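Local coordinates for cell division control protein 45 cdc45 putative (Entamoeba histolytica, PDB 6CC2) that probably works in eukaryotic DNA replication as a Cdc45-family factor, a family that joins MCM2-7 and GINS in the replicative helicase, at residues 407-412 and 438-443; 478-483 and 524-529. One frame throughout, in Å; residues are numbered along the deposited sequence.

How the contacts relate
Contact 1 joins two helices, 393-417 and 435-441; contact 2 pairs two neighbouring strands of the C-terminal mixed sheet, 479-485 and 519-525. Contact 1 is the more buried, and it touches mainly through side chains, with no hydrogen bond crossing it. Contact 2 is farther from the middle of the chain and has three backbone hydrogen bonds, with apolar residues on one sheet face and polar, solvent-facing groups where the strands end. Helix 444-462 packs on F441 of contact 1 and on V483, within segment 478-483 of contact 2. Their centres lie about 17 Å apart, and they touch where the backbone O of K442 packs against V481 CG2.

Contact 1: residues 407-412 and 438-443; sequences LVETGI and SIRFKT
The F441 ring is met obliquely at two places, both on the same side of its plane: L407 at CE1 and T410 at the CE2-CZ corner. The R440 guanidinium is likewise approached obliquely, by T410 OG1 and E409 OE2. The L407 methyl CD2 sits 4.0 Å from F441 CE1, while the T410 side chain comes from the opposite direction to that of F441. This is helix-helix packing in the C-terminal part of the chain: R440 and F441, from the short helix 435-441, rest against the long helix 393-417, just before the chain enters helix 444-462 with T443 as its N-cap. That third helix adds K446 and L450 to the surroundings of F441 and Q449 to those of L407, so the ring packs against both helix 393-417 and helix 444-462.

T410 has two branches with separate jobs. With chi1 at -57°, its methyl CG2 stands anti to the backbone N and lies 3.6 Å from F441 CE2. OG1, turned back beside the backbone N, is hydrogen-bonded to N406 O one helical turn earlier.

R440 slides past T410 in the opposite direction, its chain bent at chi3 (47°). E409 OE2 is 4.3 Å from R440 NH2, a gap across which the attraction of opposite charges is probably modest. R440 NH2 also lies 3.0 Å from T410 OG1, but at an angle too poor for a hydrogen bond.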
ATOM      1  N   LEU A 407     -13.233  -0.079  10.781  1.00 20.20           N
ATOM      2  CA  LEU A 407     -12.074  -0.774  11.341  1.00 19.81           C
ATOM      3  C   LEU A 407     -11.651  -0.173  12.677  1.00 20.29           C
ATOM      4  O   LEU A 407     -11.388  -0.906  13.639  1.00 20.76           O
ATOM      5  CB  LEU A 407     -10.920  -0.735  10.347  1.00 19.82           C
ATOM      6  CG  LEU A 407     -11.146  -1.547   9.086  1.00 24.17           C
ATOM      7  CD1 LEU A 407     -10.091  -1.201   8.044  1.00 26.41           C
ATOM      8  CD2 LEU A 407     -11.128  -3.041   9.422  1.00 26.13           C
ATOM      9  N   VAL A 408     -11.573   1.161  12.758  1.00 20.99           N
ATOM     10  CA  VAL A 408     -11.158   1.808  14.004  1.00 23.04           C
ATOM     11  C   VAL A 408     -12.149   1.500  15.116  1.00 26.30           C
ATOM     12  O   VAL A 408     -11.765   1.134  16.238  1.00 28.16           O
ATOM     13  CB  VAL A 408     -10.988   3.324  13.790  1.00 24.89           C
ATOM     14  CG1 VAL A 408     -10.892   4.048  15.154  1.00 29.66           C
ATOM     15  CG2 VAL A 408      -9.778   3.601  12.962  1.00 24.29           C
ATOM     16  N   GLU A 409     -13.446   1.611  14.818  1.00 25.81           N
ATOM     17  CA  GLU A 409     -14.456   1.326  15.834  1.00 29.92           C
ATOM     18  C   GLU A 409     -14.320  -0.101  16.361  1.00 28.33           C
ATOM     19  O   GLU A 409     -14.275  -0.332  17.579  1.00 29.61           O
ATOM     20  CB  GLU A 409     -15.852   1.555  15.257  1.00 37.20           C
ATOM     21  CG  GLU A 409     -16.988   1.214  16.227  1.00 55.96           C
ATOM     22  CD  GLU A 409     -18.359   1.453  15.625  1.00 67.95           C
ATOM     23  OE1 GLU A 409     -18.964   2.501  15.926  1.00 71.06           O
ATOM     24  OE2 GLU A 409     -18.821   0.594  14.841  1.00 71.33           O
ATOM     25  N   THR A 410     -14.287  -1.089  15.452  1.00 25.37           N
ATOM     26  CA  THR A 410     -14.143  -2.473  15.893  1.00 27.37           C
ATOM     27  C   THR A 410     -12.796  -2.684  16.577  1.00 26.44           C
ATOM     28  O   THR A 410     -12.712  -3.351  17.621  1.00 25.86           O
ATOM     29  CB  THR A 410     -14.269  -3.408  14.684  1.00 31.59           C
ATOM     30  OG1 THR A 410     -15.516  -3.187  14.018  1.00 37.65           O
ATOM     31  CG2 THR A 410     -14.176  -4.879  15.105  1.00 31.61           C
ATOM     32  N   GLY A 411     -11.739  -2.119  16.007  1.00 24.86           N
ATOM     33  CA  GLY A 411     -10.400  -2.412  16.477  1.00 26.15           C
ATOM     34  C   GLY A 411     -10.170  -1.905  17.884  1.00 28.03           C
ATOM     35  O   GLY A 411      -9.546  -2.590  18.705  1.00 32.09           O
ATOM     36  N   ILE A 412     -10.670  -0.710  18.181  1.00 28.28           N
ATOM     37  CA  ILE A 412     -10.579  -0.164  19.528  1.00 34.83           C
ATOM     38  C   ILE A 412     -11.217  -1.121  20.522  1.00 35.85           C
ATOM     39  O   ILE A 412     -10.653  -1.402  21.584  1.00 35.77           O
ATOM     40  CB  ILE A 412     -11.238   1.225  19.598  1.00 39.54           C
ATOM     41  CG1 ILE A 412     -10.402   2.248  18.834  1.00 37.79           C
ATOM     42  CG2 ILE A 412     -11.426   1.647  21.054  1.00 46.06           C
ATOM     43  CD1 ILE A 412     -11.081   3.601  18.695  1.00 37.09           C
ATOM     44  N   SER A 438     -18.258 -10.929  15.260  1.00 25.74           N
ATOM     45  CA  SER A 438     -17.877 -12.105  14.484  1.00 26.25           C
ATOM     46  C   SER A 438     -18.622 -12.141  13.159  1.00 28.97           C
ATOM     47  O   SER A 438     -18.029 -12.394  12.107  1.00 28.70           O
ATOM     48  CB  SER A 438     -18.178 -13.379  15.292  1.00 30.96           C
ATOM     49  OG  SER A 438     -17.317 -13.476  16.409  1.00 34.22           O
ATOM     50  N   ILE A 439     -19.930 -11.895  13.196  1.00 30.01           N
ATOM     51  CA  ILE A 439     -20.727 -11.974  11.977  1.00 32.36           C
ATOM     52  C   ILE A 439     -20.254 -10.926  10.981  1.00 33.29           C
ATOM     53  O   ILE A 439     -20.309 -11.147   9.772  1.00 34.65           O
ATOM     54  CB  ILE A 439     -22.227 -11.825  12.316  1.00 36.66           C
ATOM     55  CG1 ILE A 439     -23.079 -12.641  11.347  1.00 46.21           C
ATOM     56  CG2 ILE A 439     -22.647 -10.371  12.277  1.00 41.78           C
ATOM     57  CD1 ILE A 439     -23.061 -14.136  11.639  1.00 54.08           C
ATOM     58  N   ARG A 440     -19.734  -9.795  11.471  1.00 28.54           N
ATOM     59  CA  ARG A 440     -19.297  -8.716  10.590  1.00 31.25           C
ATOM     60  C   ARG A 440     -17.925  -8.945   9.962  1.00 30.28           C
ATOM     61  O   ARG A 440     -17.636  -8.366   8.907  1.00 30.60           O
ATOM     62  CB  ARG A 440     -19.264  -7.400  11.363  1.00 33.30           C
ATOM     63  CG  ARG A 440     -20.644  -6.903  11.797  1.00 40.76           C
ATOM     64  CD  ARG A 440     -20.512  -5.752  12.785  1.00 55.99           C
ATOM     65  NE  ARG A 440     -19.538  -4.767  12.329  1.00 68.72           N
ATOM     66  CZ  ARG A 440     -19.029  -3.804  13.089  1.00 74.19           C
ATOM     67  NH1 ARG A 440     -19.402  -3.688  14.356  1.00 79.22           N
ATOM     68  NH2 ARG A 440     -18.143  -2.958  12.578  1.00 66.32           N
ATOM     69  N   PHE A 441     -17.078  -9.765  10.572  1.00 24.35           N
ATOM     70  CA  PHE A 441     -15.713  -9.936  10.089  1.00 23.63           C
ATOM     71  C   PHE A 441     -15.341 -11.388   9.812  1.00 22.26           C
ATOM     72  O   PHE A 441     -14.160 -11.689   9.639  1.00 21.71           O
ATOM     73  CB  PHE A 441     -14.725  -9.321  11.088  1.00 24.36           C
ATOM     74  CG  PHE A 441     -14.717  -7.835  11.064  1.00 23.96           C
ATOM     75  CD1 PHE A 441     -13.915  -7.146  10.157  1.00 23.30           C
ATOM     76  CD2 PHE A 441     -15.546  -7.105  11.921  1.00 23.84           C
ATOM     77  CE1 PHE A 441     -13.929  -5.761  10.108  1.00 26.36           C
ATOM     78  CE2 PHE A 441     -15.548  -5.720  11.877  1.00 27.12           C
ATOM     79  CZ  PHE A 441     -14.744  -5.054  10.972  1.00 28.55           C
ATOM     80  N   LYS A 442     -16.326 -12.284   9.711  1.00 23.17           N
ATOM     81  CA  LYS A 442     -16.018 -13.690   9.481  1.00 22.47           C
ATOM     82  C   LYS A 442     -15.616 -13.996   8.043  1.00 24.28           C
ATOM     83  O   LYS A 442     -15.083 -15.079   7.787  1.00 26.85           O
ATOM     84  CB  LYS A 442     -17.235 -14.559   9.830  1.00 23.23           C
ATOM     85  CG  LYS A 442     -18.507 -14.226   9.050  1.00 26.61           C
ATOM     86  CD  LYS A 442     -19.559 -15.306   9.240  1.00 35.03           C
ATOM     87  CE  LYS A 442     -20.836 -14.996   8.475  1.00 44.32           C
ATOM     88  NZ  LYS A 442     -21.792 -16.146   8.521  1.00 54.93           N
ATOM     89  N   THR A 443     -15.878 -13.103   7.106  1.00 21.50           N
ATOM     90  CA  THR A 443     -15.446 -13.376   5.732  1.00 25.52           C
ATOM     91  C   THR A 443     -13.967 -13.046   5.579  1.00 24.42           C
ATOM     92  O   THR A 443     -13.482 -12.080   6.172  1.00 23.76           O
ATOM     93  CB  THR A 443     -16.253 -12.558   4.725  1.00 33.67           C
ATOM     94  OG1 THR A 443     -15.956 -11.167   4.905  1.00 38.58           O
ATOM     95  CG2 THR A 443     -17.744 -12.804   4.888  1.00 34.88           C
TER

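Contact 2: residues 478-483 and 524-529; sequences KTFVIV and IHRENL. With EDO (1,2-ethanediol), chain D.
F480 and I524 form an antiparallel hydrogen-bonded pair: F480 N reaches I524 O at 2.9 Å, and I524 N returns a bond of 2.9 Å to F480 O, in the plane of that carbonyl. Toward the strand end, R526 N donates to K478 O at 2.9 Å, approaching from above the carbonyl plane, 38° out of it. Between these bonds lies the non-hydrogen-bonded pair T479 and H525, whose side chains diverge; T479 OG1 is hydrogen-bonded to E523 OE2.

The strands belong to the C-terminal mixed sheet, and K478 and T479 together form a G1 beta bulge opposite D474, at the turn that brings the chain back from strand 468-474 into strand 479-485.

Apolar contacts gather on the face carrying F480, I482 and I524; Y532 of helix 529-537 also touches I482 and I524. I524 has chi1 at 65°, which sets CG1 3.7 Å from F480 CB, while its CG2 meets I482 CG1 at 4.1 Å. L529 CD1 lies 4.3 Å above one face of the F480 ring, offset toward its rim. At the ring's edge, in its plane, R526 O is 3.7 Å from F480 CE2.

At the strand end one water links K478 O, H525 ND1 and E527 OE1. A 1,2-ethanediol, probably from the crystallisation liquor, accepts at O1 from both H525 N (2.8 Å) and N528 ND2.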
ATOM      1  N   LYS A 478     -19.324 -23.281  12.157  1.00 32.64           N
ATOM      2  CA  LYS A 478     -18.709 -23.930  13.310  1.00 31.59           C
ATOM      3  C   LYS A 478     -17.184 -23.930  13.191  1.00 26.22           C
ATOM      4  O   LYS A 478     -16.523 -24.924  13.503  1.00 25.89           O
ATOM      5  CB  LYS A 478     -19.248 -25.355  13.487  1.00 39.27           C
ATOM      6  CG  LYS A 478     -20.766 -25.465  13.432  1.00 50.02           C
ATOM      7  CD  LYS A 478     -21.423 -24.672  14.547  1.00 64.62           C
ATOM      8  CE  LYS A 478     -22.938 -24.867  14.571  1.00 80.02           C
ATOM      9  NZ  LYS A 478     -23.632 -24.115  13.486  1.00 82.87           N
ATOM     10  N   THR A 479     -16.621 -22.808  12.743  1.00 22.73           N
ATOM     11  CA  THR A 479     -15.201 -22.693  12.488  1.00 24.33           C
ATOM     12  C   THR A 479     -14.701 -21.349  12.996  1.00 21.81           C
ATOM     13  O   THR A 479     -15.483 -20.438  13.300  1.00 25.55           O
ATOM     14  CB  THR A 479     -14.882 -22.779  10.991  1.00 30.99           C
ATOM     15  OG1 THR A 479     -15.529 -21.688  10.312  1.00 28.66           O
ATOM     16  CG2 THR A 479     -15.347 -24.115  10.399  1.00 34.56           C
ATOM     17  N   PHE A 480     -13.388 -21.234  13.079  1.00 20.92           N
ATOM     18  CA  PHE A 480     -12.708 -19.939  13.105  1.00 20.67           C
ATOM     19  C   PHE A 480     -12.030 -19.731  11.761  1.00 22.10           C
ATOM     20  O   PHE A 480     -11.312 -20.619  11.277  1.00 22.62           O
ATOM     21  CB  PHE A 480     -11.655 -19.848  14.209  1.00 21.10           C
ATOM     22  CG  PHE A 480     -12.237 -19.657  15.597  1.00 18.91           C
ATOM     23  CD1 PHE A 480     -12.541 -18.393  16.050  1.00 17.10           C
ATOM     24  CD2 PHE A 480     -12.483 -20.747  16.424  1.00 24.67           C
ATOM     25  CE1 PHE A 480     -13.081 -18.211  17.297  1.00 19.68           C
ATOM     26  CE2 PHE A 480     -13.027 -20.567  17.681  1.00 26.05           C
ATOM     27  CZ  PHE A 480     -13.320 -19.304  18.120  1.00 23.06           C
ATOM     28  N   VAL A 481     -12.263 -18.562  11.159  1.00 22.08           N
ATOM     29  CA  VAL A 481     -11.426 -18.097  10.073  1.00 19.71           C
ATOM     30  C   VAL A 481     -10.143 -17.567  10.690  1.00 21.07           C
ATOM     31  O   VAL A 481     -10.198 -16.802  11.649  1.00 21.25           O
ATOM     32  CB  VAL A 481     -12.143 -17.016   9.253  1.00 25.67           C
ATOM     33  CG1 VAL A 481     -11.279 -16.560   8.099  1.00 26.74           C
ATOM     34  CG2 VAL A 481     -13.451 -17.572   8.726  1.00 34.86           C
ATOM     35  N   ILE A 482      -8.994 -18.015  10.180  1.00 19.94           N
ATOM     36  CA  ILE A 482      -7.694 -17.622  10.707  1.00 20.73           C
ATOM     37  C   ILE A 482      -6.966 -16.820   9.633  1.00 20.03           C
ATOM     38  O   ILE A 482      -6.736 -17.324   8.520  1.00 20.80           O
ATOM     39  CB  ILE A 482      -6.832 -18.837  11.104  1.00 25.37           C
ATOM     40  CG1 ILE A 482      -7.618 -19.836  11.931  1.00 27.61           C
ATOM     41  CG2 ILE A 482      -5.573 -18.346  11.846  1.00 28.52           C
ATOM     42  CD1 ILE A 482      -8.025 -19.329  13.247  1.00 24.12           C
ATOM     43  N   VAL A 483      -6.596 -15.588   9.954  1.00 17.99           N
ATOM     44  CA  VAL A 483      -5.828 -14.749   9.046  1.00 18.91           C
ATOM     45  C   VAL A 483      -4.487 -14.441   9.699  1.00 16.73           C
ATOM     46  O   VAL A 483      -4.432 -14.077  10.882  1.00 18.99           O
ATOM     47  CB  VAL A 483      -6.583 -13.448   8.718  1.00 25.89           C
ATOM     48  CG1 VAL A 483      -5.653 -12.488   7.966  1.00 34.39           C
ATOM     49  CG2 VAL A 483      -7.824 -13.755   7.908  1.00 25.27           C
ATOM     50  N   ILE A 524     -10.228 -23.319  10.918  1.00 21.67           N
ATOM     51  CA  ILE A 524     -10.190 -24.447  11.829  1.00 22.70           C
ATOM     52  C   ILE A 524     -11.590 -24.721  12.351  1.00 22.29           C
ATOM     53  O   ILE A 524     -12.458 -23.842  12.364  1.00 23.75           O
ATOM     54  CB  ILE A 524      -9.227 -24.196  13.011  1.00 25.00           C
ATOM     55  CG1 ILE A 524      -9.744 -23.029  13.877  1.00 23.32           C
ATOM     56  CG2 ILE A 524      -7.837 -23.876  12.512  1.00 28.77           C
ATOM     57  CD1 ILE A 524      -8.961 -22.846  15.159  1.00 24.08           C
ATOM     58  N   HIS A 525     -11.803 -25.961  12.813  1.00 24.01           N
ATOM     59  CA  HIS A 525     -13.009 -26.266  13.568  1.00 24.04           C
ATOM     60  C   HIS A 525     -12.996 -25.468  14.873  1.00 23.15           C
ATOM     61  O   HIS A 525     -11.952 -25.332  15.520  1.00 22.63           O
ATOM     62  CB  HIS A 525     -13.102 -27.747  13.882  1.00 27.11           C
ATOM     63  CG  HIS A 525     -13.240 -28.611  12.665  1.00 37.53           C
ATOM     64  ND1 HIS A 525     -14.367 -28.602  11.871  1.00 43.61           N
ATOM     65  CD2 HIS A 525     -12.390 -29.504  12.105  1.00 43.31           C
ATOM     66  CE1 HIS A 525     -14.203 -29.448  10.867  1.00 45.44           C
ATOM     67  NE2 HIS A 525     -13.012 -30.007  10.987  1.00 43.92           N
ATOM     68  N   ARG A 526     -14.153 -24.933  15.250  1.00 23.20           N
ATOM     69  CA  ARG A 526     -14.211 -24.082  16.437  1.00 25.12           C
ATOM     70  C   ARG A 526     -13.623 -24.789  17.645  1.00 22.31           C
ATOM     71  O   ARG A 526     -12.865 -24.184  18.410  1.00 24.78           O
ATOM     72  CB  ARG A 526     -15.658 -23.639  16.724  1.00 33.48           C
ATOM     73  CG  ARG A 526     -15.971 -23.432  18.227  1.00 43.90           C
ATOM     74  CD  ARG A 526     -16.582 -22.075  18.587  1.00 45.55           C
ATOM     75  NE  ARG A 526     -18.012 -22.023  18.358  1.00 43.63           N
ATOM     76  CZ  ARG A 526     -18.871 -21.275  19.064  1.00 37.02           C
ATOM     77  NH1 ARG A 526     -18.452 -20.512  20.061  1.00 36.64           N
ATOM     78  NH2 ARG A 526     -20.148 -21.306  18.756  1.00 36.96           N
ATOM     79  N   GLU A 527     -13.980 -26.055  17.845  1.00 22.76           N
ATOM     80  CA  GLU A 527     -13.543 -26.773  19.030  1.00 26.26           C
ATOM     81  C   GLU A 527     -12.030 -26.933  19.102  1.00 25.70           C
ATOM     82  O   GLU A 527     -11.517 -27.302  20.166  1.00 26.94           O
ATOM     83  CB  GLU A 527     -14.217 -28.142  19.077  1.00 33.14           C
ATOM     84  CG  GLU A 527     -14.000 -29.012  17.854  1.00 48.54           C
ATOM     85  CD  GLU A 527     -15.145 -28.912  16.854  1.00 63.85           C
ATOM     86  OE1 GLU A 527     -15.560 -27.774  16.495  1.00 45.04           O
ATOM     87  OE2 GLU A 527     -15.642 -29.981  16.431  1.00 77.41           O
ATOM     88  N   ASN A 528     -11.310 -26.697  18.006  1.00 23.71           N
ATOM     89  CA  ASN A 528      -9.868 -26.908  17.967  1.00 25.66           C
ATOM     90  C   ASN A 528      -9.069 -25.639  18.152  1.00 23.96           C
ATOM     91  O   ASN A 528      -7.875 -25.619  17.859  1.00 24.30           O
ATOM     92  CB  ASN A 528      -9.484 -27.567  16.647  1.00 24.80           C
ATOM     93  CG  ASN A 528     -10.010 -28.966  16.542  1.00 27.53           C
ATOM     94  OD1 ASN A 528     -10.155 -29.657  17.546  1.00 28.11           O
ATOM     95  ND2 ASN A 528     -10.303 -29.400  15.323  1.00 30.90           N
ATOM     96  N   LEU A 529      -9.682 -24.581  18.674  1.00 20.74           N
ATOM     97  CA  LEU A 529      -8.948 -23.325  18.836  1.00 19.88           C
ATOM     98  C   LEU A 529      -7.713 -23.520  19.707  1.00 21.37           C
ATOM     99  O   LEU A 529      -6.627 -23.036  19.365  1.00 21.33           O
ATOM    100  CB  LEU A 529      -9.868 -22.253  19.435  1.00 21.26           C
ATOM    101  CG  LEU A 529      -9.194 -20.906  19.688  1.00 23.71           C
ATOM    102  CD1 LEU A 529      -8.736 -20.243  18.421  1.00 22.95           C
ATOM    103  CD2 LEU A 529     -10.157 -19.972  20.466  1.00 27.78           C
TER
HETATM  104  C1  EDO D 603      -8.346 -28.209  13.083  1.00 37.17           C
HETATM  105  O1  EDO D 603      -9.647 -27.727  12.791  1.00 32.66           O
HETATM  106  C2  EDO D 603      -7.563 -27.052  13.647  1.00 25.89           C
HETATM  107  O2  EDO D 603      -6.419 -27.491  14.221  1.00 18.43           O
HETATM  108  O   HOH W   1     -16.721 -27.672  13.571  1.00 43.24           O